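Local coordinates for Exo-arabinanase (Penicillium chrysogenum, PDB 3A72), which hydrolyses alpha-1,5-linked L-arabinan from the chain end, probably releasing arabinobiose as its main product, at residues Val20-Pro26 / Ala334-Glu340; Ser285-Thr291 / His312-Arg316. One frame throughout, in Å; residues are numbered along the deposited sequence.

Contact 1 (Val20-Pro26 / Ala334-Glu340); sequences VPRTLYP and AGVLLGE
With chi1 at 62°, Thr23 tucks OG1 between its own backbone N and carbonyl carbon, where it donates to Ala334 O, while Leu24 carries CG trans to its backbone N (chi1 -158°), which turns the end of the side chain back to the loop, CD1 beside Val336 O. Together they fasten the opening of strand 23-30, the innermost strand of one blade of a six-bladed beta-propeller, to the loop joining strands 328-333 and 344-350 of the last blade. Blade to blade, this lies beside the closure of the ring, where the N-terminal strand 6-10 completes the last sheet. The Thr23 OG1 to Ala334 O bond is 2.9 Å long, with the donor tilted 32° from the carbonyl plane. Next to it, Leu24 CD1 comes within 3.3 Å of Val336 O, and the second methyl, CD2, meets CD2 of Leu337. Ala334 CB faces strand 23-30 and rests against the Pro26 ring, 3.7 Å from CD. The loop doubles back in a type II turn from Val336 to Gly339, closed by Gly339 N donating to Val336 O, and Pro21, which follows a cis peptide bond, lies against that turn. Its CA makes a CH...O contact of 3.5 Å with Gly339 O. At the far end Glu340 crosses Val20 at about a right angle, OE1 of Glu340 lying 3.4 Å from CG2 of Val20, which also sits over one face, toward the rim, of the Arg22 guanidinium. Arg22 gives NH2 to Ser16 O, while its NH1 bond to Glu340 O, 2.9 Å, is weak. A water between the segments accepts from Arg22 NH1 and donates to both Pro21 O and Gly339 O. Another accepts from Tyr25 N and donates to Gly335 O, its oxygen 2.8 Å from that carbonyl oxygen.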
loop_
_atom_site.group_PDB
_atom_site.type_symbol
_atom_site.label_atom_id
_atom_site.label_comp_id
_atom_site.label_asym_id
_atom_site.label_seq_id
_atom_site.Cartn_x
_atom_site.Cartn_y
_atom_site.Cartn_z
ATOM N N VAL A 20 16.960 -10.488 8.613
ATOM C CA VAL A 20 16.980 -9.747 7.337
ATOM C C VAL A 20 15.743 -10.107 6.533
ATOM O O VAL A 20 15.453 -11.307 6.392
ATOM C CB VAL A 20 18.276 -10.105 6.597
ATOM C CG1 VAL A 20 18.252 -9.672 5.131
ATOM C CG2 VAL A 20 19.461 -9.414 7.253
ATOM N N PRO A 21 14.975 -9.144 6.042
ATOM C CA PRO A 21 15.297 -7.728 5.908
ATOM C C PRO A 21 15.056 -6.866 7.132
ATOM O O PRO A 21 15.358 -5.670 7.081
ATOM C CB PRO A 21 14.341 -7.307 4.782
ATOM C CG PRO A 21 13.113 -8.133 5.007
ATOM C CD PRO A 21 13.702 -9.493 5.348
ATOM N N ARG A 22 14.552 -7.412 8.216
ATOM C CA ARG A 22 14.323 -6.766 9.510
ATOM C C ARG A 22 13.062 -5.896 9.532
ATOM O O ARG A 22 12.202 -6.059 10.399
ATOM C CB ARG A 22 15.539 -6.030 10.041
ATOM C CG ARG A 22 16.790 -6.903 10.162
ATOM C CD ARG A 22 17.862 -6.238 11.001
ATOM N NE ARG A 22 19.012 -7.083 11.224
ATOM C CZ ARG A 22 20.084 -7.141 10.446
ATOM N NH1 ARG A 22 20.169 -6.414 9.311
ATOM N NH2 ARG A 22 21.082 -7.946 10.818
ATOM N N THR A 23 12.993 -4.969 8.568
ATOM C CA THR A 23 11.788 -4.189 8.324
ATOM C C THR A 23 11.562 -4.195 6.825
ATOM O O THR A 23 12.499 -4.330 6.038
ATOM C CB THR A 23 11.919 -2.733 8.829
ATOM O OG1 THR A 23 12.974 -2.020 8.158
ATOM C CG2 THR A 23 12.262 -2.681 10.293
ATOM N N LEU A 24 10.316 -4.011 6.422
ATOM C CA LEU A 24 9.944 -3.914 5.019
ATOM C C LEU A 24 8.504 -3.439 4.918
ATOM O O LEU A 24 7.741 -3.647 5.882
ATOM C CB LEU A 24 10.016 -5.316 4.338
ATOM C CG LEU A 24 10.167 -5.296 2.806
ATOM C CD1 LEU A 24 11.558 -4.867 2.381
ATOM C CD2 LEU A 24 9.834 -6.684 2.240
ATOM N N TYR A 25 8.098 -2.862 3.805
ATOM C CA TYR A 25 6.703 -2.675 3.461
ATOM C C TYR A 25 6.052 -1.607 4.348
ATOM O O TYR A 25 5.214 -1.894 5.213
ATOM C CB TYR A 25 5.934 -3.996 3.493
ATOM C CG TYR A 25 4.707 -4.027 2.607
ATOM C CD1 TYR A 25 4.731 -4.746 1.406
ATOM C CD2 TYR A 25 3.539 -3.321 2.925
ATOM C CE1 TYR A 25 3.622 -4.786 0.551
ATOM C CE2 TYR A 25 2.422 -3.370 2.071
ATOM C CZ TYR A 25 2.481 -4.089 0.915
ATOM O OH TYR A 25 1.392 -4.185 0.057
ATOM N N PRO A 26 6.446 -0.339 4.171
ATOM C CA PRO A 26 5.908 0.729 5.014
ATOM C C PRO A 26 4.484 1.027 4.650
ATOM O O PRO A 26 4.159 1.150 3.457
ATOM C CB PRO A 26 6.787 1.926 4.646
ATOM C CG PRO A 26 7.123 1.677 3.191
ATOM C CD PRO A 26 7.328 0.182 3.103
ATOM N N ALA A 334 10.627 1.661 4.369
ATOM C CA ALA A 334 11.027 0.664 5.352
ATOM C C ALA A 334 12.155 -0.196 4.850
ATOM O O ALA A 334 12.452 -1.251 5.447
ATOM C CB ALA A 334 9.848 -0.190 5.835
ATOM N N GLY A 335 12.831 0.207 3.770
ATOM C CA GLY A 335 13.975 -0.519 3.269
ATOM C C GLY A 335 13.738 -1.217 1.982
ATOM O O GLY A 335 12.732 -1.002 1.297
ATOM N N VAL A 336 14.704 -2.056 1.587
ATOM C CA VAL A 336 14.692 -2.773 0.304
ATOM C C VAL A 336 14.534 -4.256 0.570
ATOM O O VAL A 336 14.826 -4.779 1.660
ATOM C CB VAL A 336 15.968 -2.488 -0.509
ATOM C CG1 VAL A 336 16.058 -1.001 -0.825
ATOM C CG2 VAL A 336 17.225 -2.968 0.210
ATOM N N LEU A 337 14.072 -5.006 -0.439
ATOM C CA LEU A 337 13.984 -6.458 -0.350
ATOM C C LEU A 337 15.340 -7.033 0.044
ATOM O O LEU A 337 16.382 -6.669 -0.521
ATOM C CB LEU A 337 13.586 -7.026 -1.733
ATOM C CG LEU A 337 12.078 -6.802 -2.085
ATOM C CD1 LEU A 337 11.849 -7.070 -3.571
ATOM C CD2 LEU A 337 11.137 -7.665 -1.245
ATOM N N LEU A 338 15.346 -7.929 1.025
ATOM C CA LEU A 338 16.513 -8.600 1.507
ATOM C C LEU A 338 17.590 -7.631 1.969
ATOM O O LEU A 338 18.785 -7.977 2.032
ATOM C CB LEU A 338 17.075 -9.562 0.443
ATOM C CG LEU A 338 16.054 -10.626 0.034
ATOM C CD1 LEU A 338 16.622 -11.546 -1.016
ATOM C CD2 LEU A 338 15.587 -11.476 1.225
ATOM N N GLY A 339 17.208 -6.436 2.409
ATOM C CA GLY A 339 18.189 -5.464 2.776
ATOM C C GLY A 339 18.949 -5.820 4.029
ATOM O O GLY A 339 18.364 -6.268 4.972
ATOM N N GLU A 340 20.246 -5.558 4.018
ATOM C CA GLU A 340 21.109 -5.830 5.180
ATOM C C GLU A 340 21.150 -4.690 6.178
ATOM O O GLU A 340 21.602 -4.956 7.308
ATOM C CB GLU A 340 22.534 -6.147 4.672
ATOM C CG GLU A 340 22.582 -7.478 3.933
ATOM C CD GLU A 340 22.351 -8.735 4.716
ATOM O OE1 GLU A 340 22.524 -8.601 5.969
ATOM O OE2 GLU A 340 22.017 -9.812 4.110
HETATM O O HOH W 1 18.111 -5.196 7.451
HETATM O O HOH W 2 22.958 -7.831 8.378
HETATM O O HOH W 3 10.104 -1.644 2.154
#

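Contact 2 (Ser285-Thr291 / His312-Arg316); sequences SSGTQGT and HGYTR
Gly287 and Tyr314 bring their CA atoms to 4.4 Å, and Gly290 and His312 theirs to 4.0 Å, as the two loops run past each other in opposite senses, with a CH...O contact from Gly287 CA to Gly313 O between the backbones. The polar grip comes from Arg316 instead. Its chain bends at chi3 (67°) to lay the guanidinium edge-on among oxygens of segment 285-291. NE and NH2 both point at Ser285 OG, a side-on grip of two nitrogens on one atom, with NE the nearer at 3.0 Å. NH1 reaches Gly290 O at 2.9 Å in a bond of 155°, backed by a weak one from NH2, which also gives a weak bond to Thr291 O; NH1 has a further partner in Glu311 O. So held round its rim, the buried group can hardly turn in its plane. Over one of its faces sits a water that accepts from Gly313 N. His312, at the start of 312-316, comes in against the middle of 285-291: its CB lies 3.5 Å from Gln289 O, and the CD2 edge of the ring lies near Gly287 O. Segment 285-291 is itself braced by an ST turn, Thr288 N donating to Ser286 OG, whose hydroxyl in turn donates to Gln289 OE1, 2.7 Å away. In the propeller, segment 285-291 is the turn between strands 281-285 and 292-295 of one blade, and segment 312-316 leads into strand 317-320 of the next; Leu292 of strand 292-295 packs against both Ser285 and Arg316.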
loop_
_atom_site.group_PDB
_atom_site.type_symbol
_atom_site.label_atom_id
_atom_site.label_comp_id
_atom_site.label_asym_id
_atom_site.label_seq_id
_atom_site.Cartn_x
_atom_site.Cartn_y
_atom_site.Cartn_z
ATOM N N SER A 285 5.247 7.036 -6.572
ATOM C CA SER A 285 6.536 6.439 -6.275
ATOM C C SER A 285 6.571 5.028 -6.868
ATOM O O SER A 285 5.540 4.355 -6.986
ATOM C CB SER A 285 6.722 6.356 -4.754
ATOM O OG SER A 285 7.943 5.766 -4.377
ATOM N N SER A 286 7.769 4.574 -7.204
ATOM C CA SER A 286 8.060 3.206 -7.529
ATOM C C SER A 286 8.980 2.628 -6.434
ATOM O O SER A 286 9.455 3.341 -5.574
ATOM C CB SER A 286 8.763 3.037 -8.872
ATOM O OG SER A 286 10.130 3.422 -8.702
ATOM N N GLY A 287 9.221 1.312 -6.509
ATOM C CA GLY A 287 10.139 0.689 -5.552
ATOM C C GLY A 287 11.595 0.797 -5.969
ATOM O O GLY A 287 12.478 0.390 -5.185
ATOM N N THR A 288 11.890 1.251 -7.175
ATOM C CA THR A 288 13.254 1.198 -7.710
ATOM C C THR A 288 13.912 2.558 -7.720
ATOM O O THR A 288 15.104 2.667 -7.526
ATOM C CB THR A 288 13.216 0.596 -9.133
ATOM O OG1 THR A 288 12.580 -0.677 -9.046
ATOM C CG2 THR A 288 14.624 0.384 -9.703
ATOM N N GLN A 289 13.142 3.607 -7.992
ATOM C CA GLN A 289 13.642 4.957 -8.121
ATOM C C GLN A 289 13.487 5.711 -6.798
ATOM O O GLN A 289 12.509 5.562 -6.066
ATOM C CB GLN A 289 12.862 5.673 -9.246
ATOM C CG GLN A 289 13.327 5.256 -10.648
ATOM C CD GLN A 289 12.899 3.890 -11.062
ATOM O OE1 GLN A 289 11.772 3.407 -10.822
ATOM N NE2 GLN A 289 13.813 3.205 -11.732
ATOM N N GLY A 290 14.455 6.573 -6.510
ATOM C CA GLY A 290 14.370 7.476 -5.386
ATOM C C GLY A 290 13.582 8.753 -5.628
ATOM O O GLY A 290 13.058 9.345 -4.680
ATOM N N THR A 291 13.484 9.166 -6.876
ATOM C CA THR A 291 12.726 10.316 -7.323
ATOM C C THR A 291 11.235 10.056 -7.186
ATOM O O THR A 291 10.795 8.967 -6.818
ATOM C CB THR A 291 13.127 10.615 -8.775
ATOM O OG1 THR A 291 12.956 9.395 -9.457
ATOM C CG2 THR A 291 14.547 11.114 -8.888
ATOM N N HIS A 312 15.133 5.559 -1.905
ATOM C CA HIS A 312 14.278 4.589 -2.548
ATOM C C HIS A 312 14.036 3.397 -1.619
ATOM O O HIS A 312 14.861 3.062 -0.787
ATOM C CB HIS A 312 14.851 4.103 -3.878
ATOM C CG HIS A 312 15.800 3.006 -3.789
ATOM N ND1 HIS A 312 17.070 3.108 -3.418
ATOM C CD2 HIS A 312 15.563 1.670 -3.999
ATOM C CE1 HIS A 312 17.659 1.906 -3.422
ATOM N NE2 HIS A 312 16.751 1.023 -3.790
ATOM N N GLY A 313 12.884 2.743 -1.792
ATOM C CA GLY A 313 12.637 1.525 -1.065
ATOM C C GLY A 313 11.436 0.805 -1.638
ATOM O O GLY A 313 10.625 1.346 -2.369
ATOM N N TYR A 314 11.319 -0.474 -1.204
ATOM C CA TYR A 314 10.260 -1.339 -1.676
ATOM C C TYR A 314 8.891 -0.844 -1.185
ATOM O O TYR A 314 8.701 -0.569 0.011
ATOM C CB TYR A 314 10.486 -2.729 -1.138
ATOM C CG TYR A 314 9.501 -3.799 -1.604
ATOM C CD1 TYR A 314 9.356 -4.110 -2.940
ATOM C CD2 TYR A 314 8.752 -4.473 -0.686
ATOM C CE1 TYR A 314 8.473 -5.050 -3.377
ATOM C CE2 TYR A 314 7.895 -5.489 -1.081
ATOM C CZ TYR A 314 7.765 -5.783 -2.428
ATOM O OH TYR A 314 6.951 -6.821 -2.829
ATOM N N THR A 315 7.941 -0.729 -2.142
ATOM C CA THR A 315 6.609 -0.183 -1.896
ATOM C C THR A 315 6.607 1.046 -0.971
ATOM O O THR A 315 5.783 1.218 -0.086
ATOM C CB THR A 315 5.627 -1.307 -1.466
ATOM O OG1 THR A 315 4.271 -0.796 -1.630
ATOM C CG2 THR A 315 5.770 -1.846 -0.088
ATOM N N ARG A 316 7.567 1.939 -1.247
ATOM C CA ARG A 316 7.671 3.199 -0.531
ATOM C C ARG A 316 6.328 3.894 -0.533
ATOM O O ARG A 316 5.681 4.009 -1.573
ATOM C CB ARG A 316 8.784 4.044 -1.166
ATOM C CG ARG A 316 9.129 5.297 -0.398
ATOM C CD ARG A 316 10.323 6.022 -0.985
ATOM N NE ARG A 316 9.975 6.558 -2.298
ATOM C CZ ARG A 316 10.757 7.363 -2.997
ATOM N NH1 ARG A 316 11.908 7.806 -2.503
ATOM N NH2 ARG A 316 10.390 7.781 -4.217
HETATM O O HOH W 4 6.663 3.229 -4.116
HETATM O O HOH W 5 11.417 4.150 -3.852
#

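Overall arrangement
The centres of the two contacts are about 12 Å apart, contact 2 being nested within the chain loop that contact 1 closes. They meet directly: Gly335 O lies 2.9 Å from Tyr314 N, a probable hydrogen bond, and Tyr25 CD1 packs 3.4 Å from Thr315 CG2. Three consecutive blades are thereby linked through the loops of the last one. Both also reach the sugar pocket. Tyr25 and Leu337 of contact 1 and Tyr314 of contact 2 belong to the residues around the bound arabinobiose, the side chains of Tyr314 and Leu337 lying about 3 Å and about 4 Å from an arabinofuranose unit. Tyr314 also touches Leu24, Tyr25 and Leu337, and all four meet the sugar, a shared patch of the pocket wall.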